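Local coordinates for Ddb_g0293866 (Dictyostelium discoideum, PDB 5LW6), which binds ADP-ribose through a macrodomain, the C-terminal part of a longer protein that probably takes part in sensing DNA damage, at residues L56-I61 with L96-E101; C143-T148 with I211-L216; N134-F139 with N160-E165; I76-I81 with K114-D119. One frame throughout, in Å; residues are numbered along the deposited sequence.

Contact 1 (L56-I61 with L96-E101); sequences LAFPFI and LKMMVE
Strand 56-59 runs parallel to strand 96-101, with Leu56, Ala57, Phe58 and Pro59 paired in turn with Leu96, Lys97, Met98 and Met99, and the two axes are inclined by 28°. Lys97 N donates to Leu56 O at 2.9 Å, Phe58 N to Lys97 O at the same length, and Met99 N to Phe58 O at 2.8 Å. Beyond Pro59 the pairing frays: the bond from Phe60 N to Met99 O is weak, and a water joins the same two atoms. Both strands belong to one beta-alpha-beta crossover of the macrodomain, whose connecting helix 70-87 lies against the face bearing Phe58 and Met98. The Phe58 ring, set by chi1 62° between its backbone N and carbonyl carbon, leans across to the neighbouring strand. Met98, a selenomethionine, puts CB over one ring face, 4.0 Å from the centroid of Phe58, while Leu96 CB meets the ring edge at Phe58 CE1. Further along, the bend at chi3 of Met98 lays its CE over a face of Phe60, 4.2 Å from that centroid, with SE oblique to both rings in Met-aromatic contacts. An alanine at Phe58 would remove the ring that Met98 and Leu96 pack against and would probably open a gap beneath Ile81 of the helix. On the face bearing Ala57, the selenomethionine Met99 folds its CE back to 3.5 Å from Phe58 N, and Gln138, in the loop after strand 125-130, touches Met99. Lys97 extends away to hydrogen-bond Leu141 O through its NZ.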
loop_
_atom_site.group_PDB
_atom_site.type_symbol
_atom_site.label_atom_id
_atom_site.label_comp_id
_atom_site.label_asym_id
_atom_site.label_seq_id
_atom_site.Cartn_x
_atom_site.Cartn_y
_atom_site.Cartn_z
ATOM N N LEU A 56 2.749 8.468 2.017
ATOM C CA LEU A 56 2.113 7.137 1.959
ATOM C C LEU A 56 2.905 6.112 2.712
ATOM O O LEU A 56 4.061 5.913 2.407
ATOM C CB LEU A 56 1.998 6.643 0.529
ATOM C CG LEU A 56 1.444 5.234 0.341
ATOM C CD1 LEU A 56 -0.003 5.088 0.753
ATOM C CD2 LEU A 56 1.696 4.887 -1.118
ATOM N N ALA A 57 2.228 5.409 3.639
ATOM C CA ALA A 57 2.746 4.257 4.309
ATOM C C ALA A 57 2.122 3.051 3.678
ATOM O O ALA A 57 0.901 2.999 3.527
ATOM C CB ALA A 57 2.387 4.291 5.781
ATOM N N PHE A 58 2.949 2.101 3.225
ATOM C CA PHE A 58 2.378 0.991 2.447
ATOM C C PHE A 58 3.144 -0.262 2.722
ATOM O O PHE A 58 4.274 -0.178 3.102
ATOM C CB PHE A 58 2.340 1.286 0.942
ATOM C CG PHE A 58 3.680 1.499 0.298
ATOM C CD1 PHE A 58 4.321 2.714 0.390
ATOM C CD2 PHE A 58 4.268 0.483 -0.417
ATOM C CE1 PHE A 58 5.562 2.911 -0.204
ATOM C CE2 PHE A 58 5.511 0.665 -1.062
ATOM C CZ PHE A 58 6.151 1.916 -0.960
ATOM N N PRO A 59 2.477 -1.424 2.616
ATOM C CA PRO A 59 3.171 -2.660 2.808
ATOM C C PRO A 59 4.030 -3.081 1.590
ATOM O O PRO A 59 3.906 -2.515 0.510
ATOM C CB PRO A 59 2.003 -3.632 3.074
ATOM C CG PRO A 59 0.976 -3.163 2.144
ATOM C CD PRO A 59 1.068 -1.633 2.225
ATOM N N PHE A 60 4.950 -4.026 1.834
ATOM C CA PHE A 60 5.730 -4.700 0.795
ATOM C C PHE A 60 4.782 -5.718 0.168
ATOM O O PHE A 60 4.613 -6.856 0.645
ATOM C CB PHE A 60 6.951 -5.299 1.461
ATOM C CG PHE A 60 7.972 -5.911 0.552
ATOM C CD1 PHE A 60 8.017 -5.633 -0.797
ATOM C CD2 PHE A 60 9.023 -6.712 1.116
ATOM C CE1 PHE A 60 9.014 -6.132 -1.608
ATOM C CE2 PHE A 60 10.021 -7.245 0.268
ATOM C CZ PHE A 60 10.003 -6.974 -1.083
ATOM N N ILE A 61 4.085 -5.244 -0.858
ATOM C CA ILE A 61 2.842 -5.881 -1.293
ATOM C C ILE A 61 3.041 -7.359 -1.588
ATOM O O ILE A 61 3.978 -7.718 -2.305
ATOM C CB ILE A 61 2.228 -5.118 -2.488
ATOM C CG1 ILE A 61 2.130 -3.596 -2.157
ATOM C CG2 ILE A 61 0.978 -5.828 -2.972
ATOM C CD1 ILE A 61 1.533 -2.815 -3.314
ATOM N N LEU A 96 7.494 8.285 0.899
ATOM C CA LEU A 96 7.072 6.873 0.764
ATOM C C LEU A 96 7.721 6.075 1.872
ATOM O O LEU A 96 8.972 6.170 2.079
ATOM C CB LEU A 96 7.464 6.297 -0.604
ATOM C CG LEU A 96 6.869 6.922 -1.859
ATOM C CD1 LEU A 96 7.328 6.197 -3.110
ATOM C CD2 LEU A 96 5.378 6.998 -1.781
ATOM N N LYS A 97 6.919 5.371 2.651
ATOM C CA LYS A 97 7.409 4.537 3.729
ATOM C C LYS A 97 6.883 3.179 3.536
ATOM O O LYS A 97 5.676 2.936 3.678
ATOM C CB LYS A 97 7.012 5.074 5.110
ATOM C CG LYS A 97 7.555 6.495 5.303
ATOM C CD LYS A 97 7.548 6.933 6.761
ATOM C CE LYS A 97 8.136 8.347 6.910
ATOM N NZ LYS A 97 7.954 8.766 8.323
HETATM N N MSE A 98 7.778 2.256 3.245
HETATM C CA MSE A 98 7.339 0.902 2.969
HETATM C C MSE A 98 7.579 0.086 4.205
HETATM O O MSE A 98 8.673 -0.036 4.723
HETATM C CB MSE A 98 8.011 0.273 1.796
HETATM C CG MSE A 98 7.461 -1.091 1.458
HETATM SE SE MSE A 98 8.279 -1.837 -0.183
HETATM C CE MSE A 98 9.812 -2.369 0.667
HETATM N N MSE A 99 6.546 -0.574 4.671
HETATM C CA MSE A 99 6.591 -1.312 5.909
HETATM C C MSE A 99 6.894 -2.758 5.587
HETATM O O MSE A 99 6.159 -3.403 4.884
HETATM C CB MSE A 99 5.202 -1.229 6.597
HETATM C CG MSE A 99 4.875 0.254 6.868
HETATM SE SE MSE A 99 3.120 0.525 7.683
HETATM C CE MSE A 99 1.981 0.204 6.041
ATOM N N VAL A 100 7.952 -3.297 6.139
ATOM C CA VAL A 100 8.411 -4.647 5.892
ATOM C C VAL A 100 8.412 -5.463 7.203
ATOM O O VAL A 100 8.973 -5.036 8.223
ATOM C CB VAL A 100 9.835 -4.647 5.229
ATOM C CG1 VAL A 100 10.370 -6.047 5.082
ATOM C CG2 VAL A 100 9.865 -3.851 3.927
ATOM N N GLU A 101 7.795 -6.645 7.190
ATOM C CA GLU A 101 7.757 -7.445 8.400
ATOM C C GLU A 101 9.163 -7.965 8.724
ATOM O O GLU A 101 10.005 -8.197 7.837
ATOM C CB GLU A 101 6.705 -8.533 8.286
ATOM C CG GLU A 101 5.278 -7.959 8.255
ATOM C CD GLU A 101 4.194 -9.018 8.050
ATOM O OE1 GLU A 101 4.494 -10.223 8.258
ATOM O OE2 GLU A 101 3.068 -8.648 7.600
HETATM O O HOH W 1 4.649 -5.735 4.465
#

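Contact 2 (C143-T148 with I211-L216); sequences CKLFAT and IDIVIL
Phe146 and Thr148 exchange backbone hydrogen bonds with Ile213 and Ile215, joining two neighbouring parallel strands of the mixed macrodomain sheet. Phe146 N donates to Ile213 O at 2.9 Å, Phe146 O accepts from Ile215 N, and Thr148 N reaches Ile215 O in a nearly straight bond (167° at the hydrogen). Where the strands begin, Lys144 O is gripped twice, by Asp212 N at 2.7 Å and by Ile213 N at 3.1 Å. On one face Leu145 CD2 sits 3.9 Å from both Ile213 CD1 and Ile215 CD1: the Ile213 side chain runs alongside that of Leu145, the Ile215 one slants past it. On the other face Ile211 brings its CD1 against CB of Phe146, oblique to the ring, and Thr148 CG2 presses on Leu216 CD2 at a tight 3.5 Å. A second shell holds these groups. Leu248 of helix 237-253 touches both Ala147 and Ile215, and Leu252 of that helix touches Leu145, while on the face bearing Phe146 its ring meets that of Phe139. On its other edge strand 145-149 bonds to strand 55-59, through Ala57. At the start of the two strands, the side chains of Lys144 and Asp212 lie side by side without a direct salt bridge. Two waters link them instead: each accepts from Lys144 NZ, and one donates to Asp212 OD2 at 2.6 Å, the other to Asp212 OD1 at 3.2 Å.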
loop_
_atom_site.group_PDB
_atom_site.type_symbol
_atom_site.label_atom_id
_atom_site.label_comp_id
_atom_site.label_asym_id
_atom_site.label_seq_id
_atom_site.Cartn_x
_atom_site.Cartn_y
_atom_site.Cartn_z
ATOM N N CYS A 143 2.207 9.644 7.957
ATOM C CA CYS A 143 1.779 9.575 6.559
ATOM C C CYS A 143 0.298 9.830 6.500
ATOM O O CYS A 143 -0.439 9.276 7.308
ATOM C CB CYS A 143 2.070 8.222 5.945
ATOM S SG CYS A 143 3.882 7.944 5.716
ATOM N N LYS A 144 -0.124 10.673 5.566
ATOM C CA LYS A 144 -1.502 10.990 5.397
ATOM C C LYS A 144 -2.337 9.902 4.724
ATOM O O LYS A 144 -3.588 9.882 4.875
ATOM C CB LYS A 144 -1.659 12.333 4.674
ATOM C CG LYS A 144 -1.215 13.464 5.563
ATOM C CD LYS A 144 -1.618 14.787 4.920
ATOM C CE LYS A 144 -0.943 15.999 5.621
ATOM N NZ LYS A 144 -1.775 16.215 6.823
ATOM N N LEU A 145 -1.657 8.999 4.003
ATOM C CA LEU A 145 -2.293 7.904 3.328
ATOM C C LEU A 145 -1.683 6.590 3.890
ATOM O O LEU A 145 -0.497 6.458 4.017
ATOM C CB LEU A 145 -2.150 7.900 1.798
ATOM C CG LEU A 145 -2.729 9.144 1.094
ATOM C CD1 LEU A 145 -1.642 10.171 1.122
ATOM C CD2 LEU A 145 -3.145 8.816 -0.346
ATOM N N PHE A 146 -2.558 5.668 4.269
ATOM C CA PHE A 146 -2.135 4.407 4.882
ATOM C C PHE A 146 -2.759 3.276 4.074
ATOM O O PHE A 146 -3.973 3.208 3.996
ATOM C CB PHE A 146 -2.585 4.329 6.340
ATOM C CG PHE A 146 -2.024 3.132 7.067
ATOM C CD1 PHE A 146 -2.650 1.896 7.008
ATOM C CD2 PHE A 146 -0.850 3.216 7.724
ATOM C CE1 PHE A 146 -2.132 0.767 7.621
ATOM C CE2 PHE A 146 -0.317 2.130 8.383
ATOM C CZ PHE A 146 -0.897 0.894 8.317
ATOM N N ALA A 147 -1.922 2.419 3.496
ATOM C CA ALA A 147 -2.357 1.306 2.636
ATOM C C ALA A 147 -2.275 0.017 3.416
ATOM O O ALA A 147 -1.292 -0.229 4.184
ATOM C CB ALA A 147 -1.499 1.197 1.431
ATOM N N THR A 148 -3.278 -0.833 3.188
ATOM C CA THR A 148 -3.359 -2.165 3.774
ATOM C C THR A 148 -3.770 -3.187 2.722
ATOM O O THR A 148 -4.612 -2.904 1.889
ATOM C CB THR A 148 -4.358 -2.151 4.978
ATOM O OG1 THR A 148 -4.334 -3.400 5.667
ATOM C CG2 THR A 148 -5.756 -1.835 4.574
ATOM N N ILE A 211 -3.796 10.305 9.790
ATOM C CA ILE A 211 -4.166 9.573 8.553
ATOM C C ILE A 211 -5.438 10.148 8.018
ATOM O O ILE A 211 -6.485 10.206 8.746
ATOM C CB ILE A 211 -4.275 8.042 8.789
ATOM C CG1 ILE A 211 -2.894 7.419 9.124
ATOM C CG2 ILE A 211 -4.880 7.385 7.562
ATOM C CD1 ILE A 211 -2.909 6.083 9.868
ATOM N N ASP A 212 -5.436 10.555 6.752
ATOM C CA ASP A 212 -6.645 11.026 6.065
ATOM C C ASP A 212 -7.357 10.025 5.210
ATOM O O ASP A 212 -8.581 10.148 5.005
ATOM C CB ASP A 212 -6.328 12.229 5.198
ATOM C CG ASP A 212 -5.893 13.436 6.028
ATOM O OD1 ASP A 212 -6.282 13.534 7.216
ATOM O OD2 ASP A 212 -5.102 14.256 5.494
ATOM N N ILE A 213 -6.597 9.073 4.641
ATOM C CA ILE A 213 -7.106 8.125 3.681
ATOM C C ILE A 213 -6.508 6.763 3.979
ATOM O O ILE A 213 -5.319 6.641 4.149
ATOM C CB ILE A 213 -6.747 8.533 2.199
ATOM C CG1 ILE A 213 -7.328 9.883 1.810
ATOM C CG2 ILE A 213 -7.138 7.403 1.211
ATOM C CD1 ILE A 213 -6.486 10.559 0.767
ATOM N N VAL A 214 -7.342 5.742 4.053
ATOM C CA VAL A 214 -6.951 4.315 4.132
ATOM C C VAL A 214 -7.203 3.666 2.754
ATOM O O VAL A 214 -8.252 3.842 2.184
ATOM C CB VAL A 214 -7.732 3.544 5.264
ATOM C CG1 VAL A 214 -7.449 2.051 5.156
ATOM C CG2 VAL A 214 -7.356 4.106 6.625
ATOM N N ILE A 215 -6.223 3.013 2.228
ATOM C CA ILE A 215 -6.310 2.457 0.893
ATOM C C ILE A 215 -6.205 0.934 1.022
ATOM O O ILE A 215 -5.246 0.367 1.570
ATOM C CB ILE A 215 -5.139 2.963 0.007
ATOM C CG1 ILE A 215 -5.090 4.480 -0.076
ATOM C CG2 ILE A 215 -5.165 2.272 -1.360
ATOM C CD1 ILE A 215 -3.827 5.033 -0.736
ATOM N N LEU A 216 -7.220 0.238 0.513
ATOM C CA LEU A 216 -7.216 -1.183 0.548
ATOM C C LEU A 216 -6.579 -1.637 -0.766
ATOM O O LEU A 216 -7.005 -1.234 -1.813
ATOM C CB LEU A 216 -8.694 -1.645 0.574
ATOM C CG LEU A 216 -9.512 -1.169 1.778
ATOM C CD1 LEU A 216 -10.848 -1.876 1.761
ATOM C CD2 LEU A 216 -8.912 -1.519 3.101
HETATM O O HOH W 2 -4.563 16.705 5.987
HETATM O O HOH W 3 -3.525 14.398 8.474
#

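Contact 3 (N134-F139 with N160-E165); sequences NSLEQF and NKQLYE
The loop between strands 125-130 and 145-149 meets the first turn of helix 161-167 through Phe139, Asn134 and Leu136, which close round Gln162 and Leu163 at one margin of the macrodomain. Phe139 supplies the buried end: its CE1 lies 3.8 Å from Leu163 CD1, and its CE2 comes equally near CG of Gln162, both partners approaching the ring obliquely. Gln162 starts toward the loop with CG opposite its backbone N (chi1 176°), then bends at chi2. Its CG passes 3.6 Å from Asn134 O, and the amide turns toward Leu136, whose side chain crosses it at about a right angle. The plane of that amide stands 57° from the Phe139 ring. With a serine in place of Phe139, Leu163 and the aliphatic part of Gln162 would probably lose their common apolar support, and a gap would be likely to open beside Phe146, whose ring also meets this one. Within the loop, Gln138 CG rests 3.3 Å above the centre of the Phe139 ring, and the amide of Gln138 is tied down by two backbone carbonyls, those of Ser133 and Ser135. The bond from Gln138 NE2 to Ser135 O measures 2.8 Å, with the oxygen in the amide plane.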
loop_
_atom_site.group_PDB
_atom_site.type_symbol
_atom_site.label_atom_id
_atom_site.label_comp_id
_atom_site.label_asym_id
_atom_site.label_seq_id
_atom_site.Cartn_x
_atom_site.Cartn_y
_atom_site.Cartn_z
ATOM N N ASN A 134 0.044 -6.791 12.342
ATOM C CA ASN A 134 -0.872 -6.132 13.290
ATOM C C ASN A 134 -0.153 -5.267 14.329
ATOM O O ASN A 134 -0.787 -4.807 15.227
ATOM C CB ASN A 134 -1.781 -7.163 13.968
ATOM C CG ASN A 134 -2.846 -7.692 13.000
ATOM O OD1 ASN A 134 -2.898 -8.885 12.707
ATOM N ND2 ASN A 134 -3.628 -6.837 12.505
ATOM N N SER A 135 1.132 -5.017 14.143
ATOM C CA SER A 135 1.900 -4.267 15.135
ATOM C C SER A 135 1.451 -2.846 15.282
ATOM O O SER A 135 1.241 -2.189 14.296
ATOM C CB SER A 135 3.405 -4.158 14.754
ATOM O OG SER A 135 4.006 -5.410 14.874
ATOM N N LEU A 136 1.447 -2.326 16.524
ATOM C CA LEU A 136 1.010 -0.959 16.694
ATOM C C LEU A 136 1.955 0.076 16.173
ATOM O O LEU A 136 1.538 1.238 15.893
ATOM C CB LEU A 136 0.643 -0.650 18.164
ATOM C CG LEU A 136 -0.742 -1.164 18.570
ATOM C CD1 LEU A 136 -0.952 -0.956 20.064
ATOM C CD2 LEU A 136 -1.859 -0.448 17.831
ATOM N N GLU A 137 3.240 -0.281 16.063
ATOM C CA GLU A 137 4.269 0.671 15.603
ATOM C C GLU A 137 4.039 1.168 14.192
ATOM O O GLU A 137 4.568 2.150 13.782
ATOM C CB GLU A 137 5.647 -0.020 15.684
ATOM C CG GLU A 137 5.667 -1.270 14.768
ATOM C CD GLU A 137 6.959 -2.087 14.752
ATOM O OE1 GLU A 137 8.048 -1.487 14.393
ATOM O OE2 GLU A 137 6.868 -3.322 15.035
ATOM N N GLN A 138 3.203 0.502 13.421
ATOM C CA GLN A 138 2.975 0.894 12.038
ATOM C C GLN A 138 2.103 2.106 11.780
ATOM O O GLN A 138 2.102 2.646 10.701
ATOM C CB GLN A 138 2.377 -0.291 11.315
ATOM C CG GLN A 138 0.925 -0.533 11.447
ATOM C CD GLN A 138 0.555 -1.903 10.825
ATOM O OE1 GLN A 138 0.404 -2.024 9.603
ATOM N NE2 GLN A 138 0.495 -2.931 11.660
ATOM N N PHE A 139 1.402 2.584 12.792
ATOM C CA PHE A 139 0.348 3.547 12.556
ATOM C C PHE A 139 0.752 5.021 12.732
ATOM O O PHE A 139 0.100 5.892 12.157
ATOM C CB PHE A 139 -0.809 3.190 13.475
ATOM C CG PHE A 139 -1.400 1.870 13.133
ATOM C CD1 PHE A 139 -1.995 1.640 11.918
ATOM C CD2 PHE A 139 -1.318 0.836 14.014
ATOM C CE1 PHE A 139 -2.499 0.403 11.627
ATOM C CE2 PHE A 139 -1.750 -0.426 13.706
ATOM C CZ PHE A 139 -2.360 -0.629 12.479
ATOM N N ASN A 160 -5.209 -7.532 9.046
ATOM C CA ASN A 160 -5.452 -6.086 9.312
ATOM C C ASN A 160 -6.525 -5.865 10.349
ATOM O O ASN A 160 -7.103 -4.818 10.452
ATOM C CB ASN A 160 -5.693 -5.311 8.017
ATOM C CG ASN A 160 -6.916 -5.755 7.272
ATOM O OD1 ASN A 160 -7.794 -6.427 7.821
ATOM N ND2 ASN A 160 -7.008 -5.345 6.030
ATOM N N LYS A 161 -6.701 -6.856 11.197
ATOM C CA LYS A 161 -7.616 -6.747 12.325
ATOM C C LYS A 161 -7.384 -5.521 13.159
ATOM O O LYS A 161 -8.309 -4.813 13.522
ATOM C CB LYS A 161 -7.438 -8.042 13.169
ATOM C CG LYS A 161 -8.263 -8.102 14.453
ATOM C CD LYS A 161 -7.977 -9.442 15.134
ATOM C CE LYS A 161 -8.983 -9.778 16.265
ATOM N NZ LYS A 161 -9.058 -8.701 17.263
ATOM N N GLN A 162 -6.126 -5.217 13.424
ATOM C CA GLN A 162 -5.797 -4.095 14.379
ATOM C C GLN A 162 -6.180 -2.762 13.809
ATOM O O GLN A 162 -6.799 -1.960 14.465
ATOM C CB GLN A 162 -4.328 -4.121 14.746
ATOM C CG GLN A 162 -3.838 -3.010 15.607
ATOM C CD GLN A 162 -4.507 -3.006 16.977
ATOM O OE1 GLN A 162 -4.623 -4.036 17.651
ATOM N NE2 GLN A 162 -5.012 -1.856 17.358
ATOM N N LEU A 163 -5.866 -2.582 12.514
ATOM C CA LEU A 163 -6.344 -1.426 11.784
ATOM C C LEU A 163 -7.867 -1.257 11.862
ATOM O O LEU A 163 -8.336 -0.190 12.187
ATOM C CB LEU A 163 -5.847 -1.474 10.353
ATOM C CG LEU A 163 -6.380 -0.403 9.424
ATOM C CD1 LEU A 163 -5.759 0.986 9.707
ATOM C CD2 LEU A 163 -6.164 -0.836 7.988
ATOM N N TYR A 164 -8.595 -2.321 11.573
ATOM C CA TYR A 164 -10.054 -2.289 11.539
ATOM C C TYR A 164 -10.627 -2.000 12.924
ATOM O O TYR A 164 -11.547 -1.220 13.001
ATOM C CB TYR A 164 -10.614 -3.593 10.967
ATOM C CG TYR A 164 -10.719 -3.548 9.455
ATOM C CD1 TYR A 164 -9.606 -3.566 8.621
ATOM C CD2 TYR A 164 -11.951 -3.377 8.817
ATOM C CE1 TYR A 164 -9.741 -3.474 7.259
ATOM C CE2 TYR A 164 -12.066 -3.285 7.464
ATOM C CZ TYR A 164 -10.969 -3.314 6.666
ATOM O OH TYR A 164 -11.075 -3.156 5.292
ATOM N N GLU A 165 -10.008 -2.527 13.992
ATOM C CA GLU A 165 -10.476 -2.187 15.342
ATOM C C GLU A 165 -10.345 -0.713 15.655
ATOM O O GLU A 165 -11.214 -0.110 16.258
ATOM C CB GLU A 165 -9.762 -3.061 16.314
ATOM C CG GLU A 165 -10.445 -4.384 16.155
ATOM C CD GLU A 165 -9.850 -5.568 16.847
ATOM O OE1 GLU A 165 -10.298 -6.661 16.448
ATOM O OE2 GLU A 165 -8.987 -5.468 17.753
#

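Contact 4 (I76-I81 with K114-D119); sequences ISANAI and KKHFND
Ala78 faces His116 and Phe117 where helix 70-87 packs beside the C-terminal end of helix 107-116, two neighbouring helices of the alpha/beta macrodomain. With no hydrogen bond between the segments, the contact rests on how one methyl, one amide and two rings are turned against each other. Ala78 CB comes within 3.5 Å of His116 CB, and the CA atoms of Ala78 and His116 are 6.1 Å apart. From there the imidazole extends alongside helix 70-87, and Asn79 crosses it at about a right angle: the amide and ring planes are 82° apart, with Asn79 ND2 3.6 Å from His116 CD2. The far side of the imidazole is anchored within its own helix, since His116 ND1 hydrogen-bonds Ser112 O, which fixes the rotation of the ring. Phe117 is the first residue to leave helical geometry. Its CG lies opposite the carbonyl carbon (chi1 -61°), directing the ring back to helix 70-87, where CZ approaches Ile81 CG2 at 4.4 Å; Trp121 meets this ring edge-to-face. Just beyond, a Schellman motif ends helix 107-116: Asn118, at positive phi, gives its N to Lys115 O, and Asp119 N reaches back to Lys114 O. Across the interface the Phe117 ring is presented edge-on to the polypeptide of the other helix, with CE1 3.4 Å from Ala78 O and that oxygen near the ring plane.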
loop_
_atom_site.group_PDB
_atom_site.type_symbol
_atom_site.label_atom_id
_atom_site.label_comp_id
_atom_site.label_asym_id
_atom_site.label_seq_id
_atom_site.Cartn_x
_atom_site.Cartn_y
_atom_site.Cartn_z
ATOM N N ILE A 76 10.028 -5.969 -8.572
ATOM C CA ILE A 76 8.848 -5.232 -9.024
ATOM C C ILE A 76 8.639 -3.992 -8.148
ATOM O O ILE A 76 8.484 -2.913 -8.672
ATOM C CB ILE A 76 7.613 -6.118 -9.013
ATOM C CG1 ILE A 76 7.679 -7.108 -10.147
ATOM C CG2 ILE A 76 6.308 -5.312 -9.123
ATOM C CD1 ILE A 76 6.772 -8.279 -9.934
ATOM N N SER A 77 8.680 -4.156 -6.830
ATOM C CA SER A 77 8.505 -3.108 -5.888
ATOM C C SER A 77 9.550 -2.007 -6.154
ATOM O O SER A 77 9.239 -0.812 -6.266
ATOM C CB SER A 77 8.789 -3.690 -4.439
ATOM O OG SER A 77 8.613 -2.683 -3.523
ATOM N N ALA A 78 10.819 -2.398 -6.181
ATOM C CA ALA A 78 11.915 -1.408 -6.307
ATOM C C ALA A 78 11.793 -0.650 -7.616
ATOM O O ALA A 78 11.973 0.565 -7.678
ATOM C CB ALA A 78 13.286 -2.055 -6.262
ATOM N N ASN A 79 11.531 -1.394 -8.688
ATOM C CA ASN A 79 11.416 -0.776 -9.965
ATOM C C ASN A 79 10.199 0.194 -10.035
ATOM O O ASN A 79 10.298 1.280 -10.612
ATOM C CB ASN A 79 11.418 -1.838 -11.095
ATOM C CG ASN A 79 12.867 -2.298 -11.485
ATOM O OD1 ASN A 79 13.035 -3.378 -12.071
ATOM N ND2 ASN A 79 13.902 -1.506 -11.164
ATOM N N ALA A 80 9.044 -0.186 -9.485
ATOM C CA ALA A 80 7.863 0.617 -9.533
ATOM C C ALA A 80 8.097 1.905 -8.710
ATOM O O ALA A 80 7.686 3.006 -9.096
ATOM C CB ALA A 80 6.658 -0.128 -8.995
ATOM N N ILE A 81 8.776 1.748 -7.574
ATOM C CA ILE A 81 9.016 2.848 -6.677
ATOM C C ILE A 81 9.925 3.860 -7.374
ATOM O O ILE A 81 9.707 5.084 -7.323
ATOM C CB ILE A 81 9.611 2.378 -5.309
ATOM C CG1 ILE A 81 8.474 1.730 -4.447
ATOM C CG2 ILE A 81 10.227 3.542 -4.495
ATOM C CD1 ILE A 81 8.964 0.826 -3.325
ATOM N N LYS A 114 18.959 -1.344 -3.065
ATOM C CA LYS A 114 20.037 -0.450 -3.455
ATOM C C LYS A 114 20.510 -0.693 -4.871
ATOM O O LYS A 114 20.743 0.261 -5.625
ATOM C CB LYS A 114 21.260 -0.640 -2.570
ATOM C CG LYS A 114 21.208 0.003 -1.229
ATOM C CD LYS A 114 22.553 -0.197 -0.478
ATOM C CE LYS A 114 22.521 0.395 0.944
ATOM N NZ LYS A 114 23.843 0.234 1.595
ATOM N N LYS A 115 20.538 -1.946 -5.269
ATOM C CA LYS A 115 20.985 -2.327 -6.582
ATOM C C LYS A 115 20.013 -1.824 -7.648
ATOM O O LYS A 115 20.432 -1.238 -8.645
ATOM C CB LYS A 115 21.144 -3.844 -6.629
ATOM C CG LYS A 115 21.443 -4.434 -7.975
ATOM C CD LYS A 115 21.243 -5.976 -8.004
ATOM C CE LYS A 115 21.904 -6.586 -9.268
ATOM N NZ LYS A 115 21.645 -8.032 -9.640
ATOM N N HIS A 116 18.718 -1.965 -7.402
ATOM C CA HIS A 116 17.713 -1.434 -8.328
ATOM C C HIS A 116 17.657 0.061 -8.413
ATOM O O HIS A 116 17.164 0.587 -9.359
ATOM C CB HIS A 116 16.313 -2.014 -7.964
ATOM C CG HIS A 116 16.195 -3.449 -8.316
ATOM N ND1 HIS A 116 16.439 -4.483 -7.430
ATOM C CD2 HIS A 116 15.929 -4.033 -9.507
ATOM C CE1 HIS A 116 16.339 -5.640 -8.068
ATOM N NE2 HIS A 116 16.052 -5.384 -9.321
ATOM N N PHE A 117 18.169 0.783 -7.401
ATOM C CA PHE A 117 18.195 2.183 -7.399
ATOM C C PHE A 117 19.527 2.727 -7.898
ATOM O O PHE A 117 19.754 3.922 -7.822
ATOM C CB PHE A 117 17.987 2.748 -5.978
ATOM C CG PHE A 117 16.678 2.393 -5.341
ATOM C CD1 PHE A 117 15.538 2.177 -6.147
ATOM C CD2 PHE A 117 16.569 2.338 -3.951
ATOM C CE1 PHE A 117 14.345 1.861 -5.557
ATOM C CE2 PHE A 117 15.365 2.030 -3.342
ATOM C CZ PHE A 117 14.233 1.797 -4.173
ATOM N N ASN A 118 20.406 1.858 -8.380
ATOM C CA ASN A 118 21.646 2.274 -8.986
ATOM C C ASN A 118 22.514 3.072 -8.051
ATOM O O ASN A 118 23.157 4.059 -8.451
ATOM C CB ASN A 118 21.364 3.038 -10.291
ATOM C CG ASN A 118 20.516 2.228 -11.254
ATOM O OD1 ASN A 118 19.396 2.597 -11.615
ATOM N ND2 ASN A 118 21.043 1.079 -11.642
ATOM N N ASP A 119 22.493 2.661 -6.778
ATOM C CA ASP A 119 23.182 3.364 -5.669
ATOM C C ASP A 119 22.785 4.814 -5.451
ATOM O O ASP A 119 23.580 5.599 -4.917
ATOM C CB ASP A 119 24.750 3.214 -5.753
ATOM C CG ASP A 119 25.234 1.836 -5.301
ATOM O OD1 ASP A 119 24.830 1.394 -4.205
ATOM O OD2 ASP A 119 25.975 1.142 -6.070
#

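Overall arrangement
Contacts 1 and 2 lie in one mixed sheet, their centres 11 Å apart, joined because strand 55-59 also pairs with strand 145-149 through Ala57. Contact 4 is set on the helical layer over contact 1: helix 70-87 is the connection between the two strands of that contact, so the segments alternate along the chain, and Ser77 and Ile81 reach down onto it. Contact 3 alternates likewise with contact 2 and adjoins it through Phe146 and Thr148. Contacts 3 and 4 lie on opposite sides of the chain's centre, 27 Å apart between centres. Interleaved connections of this kind tie the helices to the sheet of the single ADP-ribose-binding domain.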